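Local coordinates for beta-1,4-mannanase (Cryptopygus antarcticus, PDB 4OOU), which hydrolyses internal beta-1,4-mannosidic linkages in mannans, galactomannans and glucomannans, releasing mainly short manno-oligosaccharides, at residues A[126-131]-A[173-178]; A[163-168]-A[230-235]. All blocks are in the same frame, centred on the assembly; numbering follows the deposited sequence.

Contact 1: residues A[126-131]-A[173-178]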
ATOM      1  N   PHE A 126      11.475   5.056   4.142  1.00 31.95           N
ATOM      2  CA  PHE A 126      10.796   4.823   2.939  1.00 30.86           C
ATOM      3  C   PHE A 126       9.323   5.144   3.073  1.00 35.33           C
ATOM      4  O   PHE A 126       8.664   4.852   4.110  1.00 31.32           O
ATOM      5  CB  PHE A 126      10.925   3.331   2.626  1.00 31.62           C
ATOM      6  CG  PHE A 126      12.243   2.935   2.019  1.00 30.04           C
ATOM      7  CD1 PHE A 126      12.621   3.428   0.747  1.00 29.92           C
ATOM      8  CD2 PHE A 126      13.069   2.034   2.673  1.00 27.69           C
ATOM      9  CE1 PHE A 126      13.824   3.030   0.171  1.00 31.95           C
ATOM     10  CE2 PHE A 126      14.272   1.648   2.120  1.00 30.75           C
ATOM     11  CZ  PHE A 126      14.661   2.143   0.857  1.00 32.22           C
ATOM     12  N   LEU A 127       8.774   5.679   1.989  1.00 38.71           N
ATOM     13  CA  LEU A 127       7.357   5.935   1.937  1.00 39.51           C
ATOM     14  C   LEU A 127       6.656   5.000   0.976  1.00 36.93           C
ATOM     15  O   LEU A 127       7.178   4.663  -0.072  1.00 41.57           O
ATOM     16  CB  LEU A 127       7.115   7.381   1.530  1.00 42.26           C
ATOM     17  CG  LEU A 127       7.421   8.429   2.588  1.00 43.02           C
ATOM     18  CD1 LEU A 127       6.689   9.728   2.261  1.00 44.45           C
ATOM     19  CD2 LEU A 127       7.025   7.950   3.982  1.00 42.39           C
ATOM     20  N   ILE A 128       5.473   4.564   1.351  1.00 36.30           N
ATOM     21  CA  ILE A 128       4.577   3.953   0.399  1.00 35.75           C
ATOM     22  C   ILE A 128       3.426   4.929   0.281  1.00 37.29           C
ATOM     23  O   ILE A 128       2.806   5.316   1.276  1.00 37.20           O
ATOM     24  CB  ILE A 128       4.090   2.574   0.836  1.00 37.26           C
ATOM     25  CG1 ILE A 128       5.245   1.570   0.830  1.00 37.89           C
ATOM     26  CG2 ILE A 128       2.959   2.094  -0.090  1.00 38.04           C
ATOM     27  CD1 ILE A 128       4.944   0.291   1.600  1.00 39.26           C
ATOM     28  N   LEU A 129       3.181   5.378  -0.940  1.00 38.77           N
ATOM     29  CA  LEU A 129       2.132   6.338  -1.172  1.00 37.38           C
ATOM     30  C   LEU A 129       0.933   5.560  -1.647  1.00 35.96           C
ATOM     31  O   LEU A 129       1.036   4.874  -2.646  1.00 37.12           O
ATOM     32  CB  LEU A 129       2.592   7.309  -2.244  1.00 36.46           C
ATOM     33  CG  LEU A 129       3.783   8.126  -1.771  1.00 38.04           C
ATOM     34  CD1 LEU A 129       4.046   9.312  -2.688  1.00 36.73           C
ATOM     35  CD2 LEU A 129       3.599   8.593  -0.325  1.00 37.72           C
ATOM     36  N   VAL A 130      -0.197   5.650  -0.949  1.00 34.88           N
ATOM     37  CA  VAL A 130      -1.395   4.951  -1.428  1.00 31.95           C
ATOM     38  C   VAL A 130      -2.347   5.928  -2.097  1.00 32.59           C
ATOM     39  O   VAL A 130      -2.753   6.936  -1.510  1.00 33.00           O
ATOM     40  CB  VAL A 130      -2.033   3.980  -0.395  1.00 32.21           C
ATOM     41  CG1 VAL A 130      -1.831   4.445   0.990  1.00 32.38           C
ATOM     42  CG2 VAL A 130      -3.523   3.744  -0.646  1.00 34.86           C
ATOM     43  N   LEU A 131      -2.665   5.617  -3.359  1.00 31.31           N
ATOM     44  CA  LEU A 131      -3.374   6.530  -4.234  1.00 30.58           C
ATOM     45  C   LEU A 131      -4.815   6.728  -3.820  1.00 31.46           C
ATOM     46  O   LEU A 131      -5.176   7.820  -3.390  1.00 35.08           O
ATOM     47  CB  LEU A 131      -3.283   6.044  -5.684  1.00 30.75           C
ATOM     48  CG  LEU A 131      -2.274   6.776  -6.577  1.00 30.95           C
ATOM     49  CD1 LEU A 131      -1.092   7.285  -5.810  1.00 30.15           C
ATOM     50  CD2 LEU A 131      -1.828   5.892  -7.716  1.00 30.34           C
ATOM     51  N   LEU A 173      10.971   7.206  -2.011  1.00 37.44           N
ATOM     52  CA  LEU A 173       9.691   6.683  -2.481  1.00 38.38           C
ATOM     53  C   LEU A 173       9.849   5.227  -2.813  1.00 37.92           C
ATOM     54  O   LEU A 173      10.292   4.866  -3.902  1.00 37.06           O
ATOM     55  CB  LEU A 173       9.187   7.445  -3.705  1.00 39.58           C
ATOM     56  CG  LEU A 173       7.800   7.123  -4.296  1.00 40.29           C
ATOM     57  CD1 LEU A 173       6.738   6.983  -3.232  1.00 43.74           C
ATOM     58  CD2 LEU A 173       7.391   8.216  -5.249  1.00 40.06           C
ATOM     59  N   ALA A 174       9.492   4.385  -1.854  1.00 35.43           N
ATOM     60  CA  ALA A 174       9.637   2.964  -2.021  1.00 36.16           C
ATOM     61  C   ALA A 174       8.659   2.397  -3.049  1.00 34.50           C
ATOM     62  O   ALA A 174       9.045   1.643  -3.907  1.00 33.27           O
ATOM     63  CB  ALA A 174       9.464   2.274  -0.673  1.00 35.75           C
ATOM     64  N   ALA A 175       7.389   2.763  -2.952  1.00 39.22           N
ATOM     65  CA  ALA A 175       6.334   2.156  -3.802  1.00 38.70           C
ATOM     66  C   ALA A 175       5.051   2.978  -3.875  1.00 38.84           C
ATOM     67  O   ALA A 175       4.731   3.781  -2.979  1.00 38.96           O
ATOM     68  CB  ALA A 175       6.004   0.780  -3.284  1.00 37.91           C
ATOM     69  N   TRP A 176       4.306   2.758  -4.950  1.00 39.66           N
ATOM     70  CA  TRP A 176       2.969   3.340  -5.095  1.00 38.73           C
ATOM     71  C   TRP A 176       1.953   2.245  -4.868  1.00 38.06           C
ATOM     72  O   TRP A 176       2.116   1.135  -5.360  1.00 37.49           O
ATOM     73  CB  TRP A 176       2.769   3.899  -6.503  1.00 38.05           C
ATOM     74  CG  TRP A 176       3.844   4.828  -6.936  1.00 38.12           C
ATOM     75  CD1 TRP A 176       5.130   4.501  -7.299  1.00 38.65           C
ATOM     76  CD2 TRP A 176       3.750   6.238  -7.034  1.00 37.28           C
ATOM     77  NE1 TRP A 176       5.839   5.630  -7.612  1.00 38.29           N
ATOM     78  CE2 TRP A 176       5.018   6.715  -7.456  1.00 39.96           C
ATOM     79  CE3 TRP A 176       2.727   7.156  -6.787  1.00 40.38           C
ATOM     80  CZ2 TRP A 176       5.269   8.067  -7.684  1.00 39.45           C
ATOM     81  CZ3 TRP A 176       2.975   8.486  -6.991  1.00 39.61           C
ATOM     82  CH2 TRP A 176       4.240   8.934  -7.451  1.00 42.29           C
ATOM     83  N   GLU A 177       0.891   2.558  -4.144  1.00 38.09           N
ATOM     84  CA  GLU A 177      -0.217   1.625  -3.992  1.00 36.85           C
ATOM     85  C   GLU A 177      -1.463   2.191  -4.640  1.00 37.84           C
ATOM     86  O   GLU A 177      -1.986   3.257  -4.280  1.00 38.65           O
ATOM     87  CB  GLU A 177      -0.470   1.325  -2.535  1.00 34.79           C
ATOM     88  CG  GLU A 177      -1.603   0.370  -2.318  1.00 37.14           C
ATOM     89  CD  GLU A 177      -1.721  -0.099  -0.879  1.00 37.86           C
ATOM     90  OE1 GLU A 177      -0.733   0.021  -0.103  1.00 29.16           O
ATOM     91  OE2 GLU A 177      -2.838  -0.582  -0.552  1.00 36.17           O
ATOM     92  N   VAL A 178      -1.967   1.449  -5.597  1.00 36.49           N
ATOM     93  CA  VAL A 178      -3.049   1.960  -6.409  1.00 35.28           C
ATOM     94  C   VAL A 178      -4.283   2.140  -5.598  1.00 30.60           C
ATOM     95  O   VAL A 178      -4.917   3.185  -5.642  1.00 29.16           O
ATOM     96  CB  VAL A 178      -3.408   1.011  -7.564  1.00 34.78           C
ATOM     97  CG1 VAL A 178      -4.438   1.674  -8.456  1.00 37.78           C
ATOM     98  CG2 VAL A 178      -2.172   0.665  -8.355  1.00 34.12           C
TER
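Two neighbouring parallel strands of the TIM barrel meet here, L129 and V130 of 126-131 lying beside W176 and E177 of 173-178. L129 N gives a hydrogen bond to A175 O (3.0 Å), E177 N one to L129 O (2.8 Å), and L131 N closes the pairing on E177 O. At the start of the strands a beta bulge shifts the register by one residue: L127 O takes A174 N at 2.9 Å and, only weakly, A175 N. A174 CB presses obliquely against the F126 ring, 3.6 Å from CD1; a methyl is compact enough to sit beside both this ring and L127 O.

Side chains alternate between the two sides of the barrel wall. L127, L129, L173 and W176 point outward to the helical layer. With chi1 at -175°, L173 is turned so that CD1 reaches across to L129 CG at 3.5 Å, the two leucine side chains lying roughly perpendicular. L173 CG also lies over the rim of one face of the W176 indole, while L131 CD1 meets the edge of that ring in its plane, 3.9 Å from CE3. Such flat and branched groups fill the space between strands and the helix 149-167.

I128, V130, A175 and E177 face the barrel interior. E177 runs extended, its CB 3.8 Å from V130 CB, so the aliphatic part packs on valine. Its buried carboxylate forms a salt bridge to R81 through OE2 and accepts a hydrogen bond from Q278 at OE1, which would be expected to stabilise the ionised form. V130 also touches W83, a substrate-binding residue.

Contact 2: residues A[163-168]-A[230-235]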
ATOM      1  N   MET A 163       2.655  13.383 -11.524  1.00 35.74           N
ATOM      2  CA  MET A 163       3.108  13.015 -10.169  1.00 37.36           C
ATOM      3  C   MET A 163       4.280  12.017 -10.226  1.00 36.66           C
ATOM      4  O   MET A 163       5.277  12.157  -9.528  1.00 34.07           O
ATOM      5  CB  MET A 163       1.969  12.389  -9.360  1.00 35.40           C
ATOM      6  CG  MET A 163       0.926  13.350  -8.851  1.00 35.95           C
ATOM      7  SD  MET A 163      -0.243  12.368  -7.871  1.00 41.24           S
ATOM      8  CE  MET A 163      -1.502  12.289  -9.095  1.00 39.64           C
ATOM      9  N   VAL A 164       4.161  11.014 -11.086  1.00 37.74           N
ATOM     10  CA  VAL A 164       5.205  10.020 -11.197  1.00 38.92           C
ATOM     11  C   VAL A 164       6.493  10.660 -11.680  1.00 39.54           C
ATOM     12  O   VAL A 164       7.573  10.322 -11.196  1.00 39.06           O
ATOM     13  CB  VAL A 164       4.836   8.874 -12.167  1.00 43.67           C
ATOM     14  CG1 VAL A 164       5.908   7.786 -12.101  1.00 45.81           C
ATOM     15  CG2 VAL A 164       3.457   8.281 -11.837  1.00 45.99           C
ATOM     16  N   ASN A 165       6.388  11.571 -12.642  1.00 39.23           N
ATOM     17  CA  ASN A 165       7.600  12.086 -13.287  1.00 41.95           C
ATOM     18  C   ASN A 165       8.370  13.003 -12.362  1.00 40.02           C
ATOM     19  O   ASN A 165       9.603  13.038 -12.395  1.00 37.41           O
ATOM     20  CB  ASN A 165       7.280  12.741 -14.630  1.00 42.24           C
ATOM     21  CG  ASN A 165       7.191  11.719 -15.742  1.00 46.14           C
ATOM     22  OD1 ASN A 165       8.117  10.925 -15.915  1.00 49.91           O
ATOM     23  ND2 ASN A 165       6.066  11.689 -16.473  1.00 46.74           N
ATOM     24  N   ALA A 166       7.646  13.697 -11.488  1.00 39.66           N
ATOM     25  CA  ALA A 166       8.304  14.580 -10.527  1.00 37.93           C
ATOM     26  C   ALA A 166       8.883  13.823  -9.345  1.00 38.34           C
ATOM     27  O   ALA A 166       9.846  14.248  -8.777  1.00 42.18           O
ATOM     28  CB  ALA A 166       7.338  15.650 -10.061  1.00 37.58           C
ATOM     29  N   LEU A 167       8.309  12.687  -8.972  1.00 43.62           N
ATOM     30  CA  LEU A 167       8.722  12.036  -7.732  1.00 46.42           C
ATOM     31  C   LEU A 167       9.627  10.796  -7.896  1.00 49.05           C
ATOM     32  O   LEU A 167      10.097  10.212  -6.892  1.00 48.85           O
ATOM     33  CB  LEU A 167       7.478  11.658  -6.930  1.00 46.22           C
ATOM     34  CG  LEU A 167       6.478  12.754  -6.550  1.00 42.93           C
ATOM     35  CD1 LEU A 167       5.340  12.061  -5.802  1.00 46.64           C
ATOM     36  CD2 LEU A 167       7.069  13.888  -5.726  1.00 41.93           C
ATOM     37  N   LYS A 168       9.879  10.410  -9.146  1.00 45.54           N
ATOM     38  CA  LYS A 168      10.574   9.169  -9.455  1.00 46.54           C
ATOM     39  C   LYS A 168      12.090   9.220  -9.266  1.00 48.04           C
ATOM     40  O   LYS A 168      12.769   8.235  -9.440  1.00 56.56           O
ATOM     41  CB  LYS A 168      10.291   8.782 -10.896  1.00 45.92           C
ATOM     42  CG  LYS A 168      10.842   9.773 -11.893  1.00 44.70           C
ATOM     43  CD  LYS A 168      10.800   9.183 -13.286  1.00 47.69           C
ATOM     44  CE  LYS A 168      11.476  10.105 -14.293  1.00 48.17           C
ATOM     45  NZ  LYS A 168      10.952   9.805 -15.647  1.00 50.56           N
ATOM     46  N   HIS A 230       4.381   2.610 -14.425  1.00 42.33           N
ATOM     47  CA  HIS A 230       5.531   1.951 -15.011  1.00 43.24           C
ATOM     48  C   HIS A 230       5.956   2.684 -16.283  1.00 41.17           C
ATOM     49  O   HIS A 230       7.136   2.888 -16.479  1.00 41.35           O
ATOM     50  CB  HIS A 230       5.243   0.470 -15.304  1.00 43.44           C
ATOM     51  CG  HIS A 230       5.041  -0.375 -14.075  1.00 41.70           C
ATOM     52  ND1 HIS A 230       5.979  -0.463 -13.066  1.00 40.38           N
ATOM     53  CD2 HIS A 230       4.024  -1.199 -13.713  1.00 40.04           C
ATOM     54  CE1 HIS A 230       5.537  -1.291 -12.132  1.00 41.90           C
ATOM     55  NE2 HIS A 230       4.360  -1.761 -12.507  1.00 37.21           N
ATOM     56  N   ASN A 231       5.005   3.099 -17.125  1.00 40.55           N
ATOM     57  CA  ASN A 231       5.348   3.878 -18.342  1.00 43.19           C
ATOM     58  C   ASN A 231       6.260   5.072 -18.004  1.00 44.62           C
ATOM     59  O   ASN A 231       7.231   5.351 -18.690  1.00 41.58           O
ATOM     60  CB  ASN A 231       4.097   4.402 -19.098  1.00 39.74           C
ATOM     61  CG  ASN A 231       3.322   3.305 -19.843  1.00 37.48           C
ATOM     62  OD1 ASN A 231       2.106   3.397 -19.994  1.00 36.87           O
ATOM     63  ND2 ASN A 231       4.005   2.264 -20.272  1.00 36.16           N
ATOM     64  N   ALA A 232       5.931   5.753 -16.923  1.00 46.79           N
ATOM     65  CA  ALA A 232       6.608   6.978 -16.550  1.00 47.85           C
ATOM     66  C   ALA A 232       7.905   6.712 -15.787  1.00 45.23           C
ATOM     67  O   ALA A 232       8.887   7.439 -15.963  1.00 44.96           O
ATOM     68  CB  ALA A 232       5.658   7.854 -15.719  1.00 47.47           C
ATOM     69  N   ASP A 233       7.867   5.710 -14.900  1.00 49.64           N
ATOM     70  CA  ASP A 233       9.019   5.278 -14.069  1.00 47.61           C
ATOM     71  C   ASP A 233       9.179   3.768 -14.119  1.00 44.68           C
ATOM     72  O   ASP A 233       8.433   3.033 -13.476  1.00 44.97           O
ATOM     73  CB  ASP A 233       8.889   5.743 -12.610  1.00 45.13           C
ATOM     74  CG  ASP A 233      10.014   5.214 -11.727  1.00 45.20           C
ATOM     75  OD1 ASP A 233      11.079   4.832 -12.272  1.00 44.50           O
ATOM     76  OD2 ASP A 233       9.838   5.184 -10.484  1.00 45.04           O
ATOM     77  N   SER A 234      10.155   3.320 -14.905  1.00 45.42           N
ATOM     78  CA  SER A 234      10.250   1.912 -15.270  1.00 45.53           C
ATOM     79  C   SER A 234      10.513   1.088 -14.026  1.00 45.56           C
ATOM     80  O   SER A 234       9.923   0.025 -13.891  1.00 51.54           O
ATOM     81  CB  SER A 234      11.350   1.655 -16.332  1.00 41.81           C
ATOM     82  OG  SER A 234      12.614   2.125 -15.889  1.00 37.93           O
ATOM     83  N   LYS A 235      11.383   1.577 -13.132  1.00 41.34           N
ATOM     84  CA  LYS A 235      11.726   0.840 -11.889  1.00 42.32           C
ATOM     85  C   LYS A 235      10.768   1.014 -10.691  1.00 41.33           C
ATOM     86  O   LYS A 235      10.999   0.422  -9.629  1.00 41.74           O
ATOM     87  CB  LYS A 235      13.158   1.153 -11.409  1.00 41.65           C
ATOM     88  CG  LYS A 235      13.492   2.615 -11.178  1.00 39.25           C
ATOM     89  CD  LYS A 235      12.679   3.338 -10.133  1.00 39.83           C
ATOM     90  CE  LYS A 235      13.272   4.724  -9.895  1.00 38.83           C
ATOM     91  NZ  LYS A 235      12.348   5.680  -9.261  1.00 36.25           N
TER
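K168 of 163-168 lies along D233 and the end of helix 215-232. Its CB rests against the D233 carboxylate, 3.6 Å from OD2, and the two side chains run alongside each other, pointing opposite ways. A chi1 of 65° holds CG close to both the backbone N and C of K168, and beyond it the chain is stretched out. CD passes D233 CB and comes to 3.7 Å from A232 O, with CE a little farther from the same oxygen. At the tip, NZ donates to A232 O at 3.2 Å, the carbonyl pointing almost straight at it, and to N165 OD1 at 3.1 Å in the plane of the amide carbonyl. A long, flexible cationic chain suits this place, since its methylenes pack while its ammonium ties the last turn of one helix to the other.

Beside these bonds V164 CG1 touches both A232 CB and D233 CB, 3.6 Å from each. Alanine's small methyl lets the backbones come close, with the CA atoms of N165 and A232 6.1 Å apart.

A second lysine, K235, is also involved. K235 NZ donates to K168 O at 2.6 Å and forms a salt bridge with D233 OD2 at 2.8 Å, approaching on the syn side but 31° out of the carboxylate plane. The salt bridge probably holds the ammonium in place for its bond to K168 O, and F22 adds a cation-pi partner. The whole joins the C-terminal ends of helices 149-167 and 215-232, two members of the outer helical layer of a beta/alpha barrel.

In the fold
Contact 1 is wholly buried near the centre of the chain, whereas contact 2 is partly buried, its centre about 17 Å from the centre of the chain and away from the annotated sites. The first joins barrel strands through backbone bonds and apolar side chains, with a buried glutamate whose carboxylate faces the barrel interior; the second joins helix ends through lysine tips, carbonyl oxygens and a salt bridge around a small apolar patch. Helix 149-167 and strand 173-177 follow each other in the chain, so K168 lies on the connection between them. The two contacts also touch directly: W176 CH2 packs 3.7 Å from L167 CD1, fitting strand to helix.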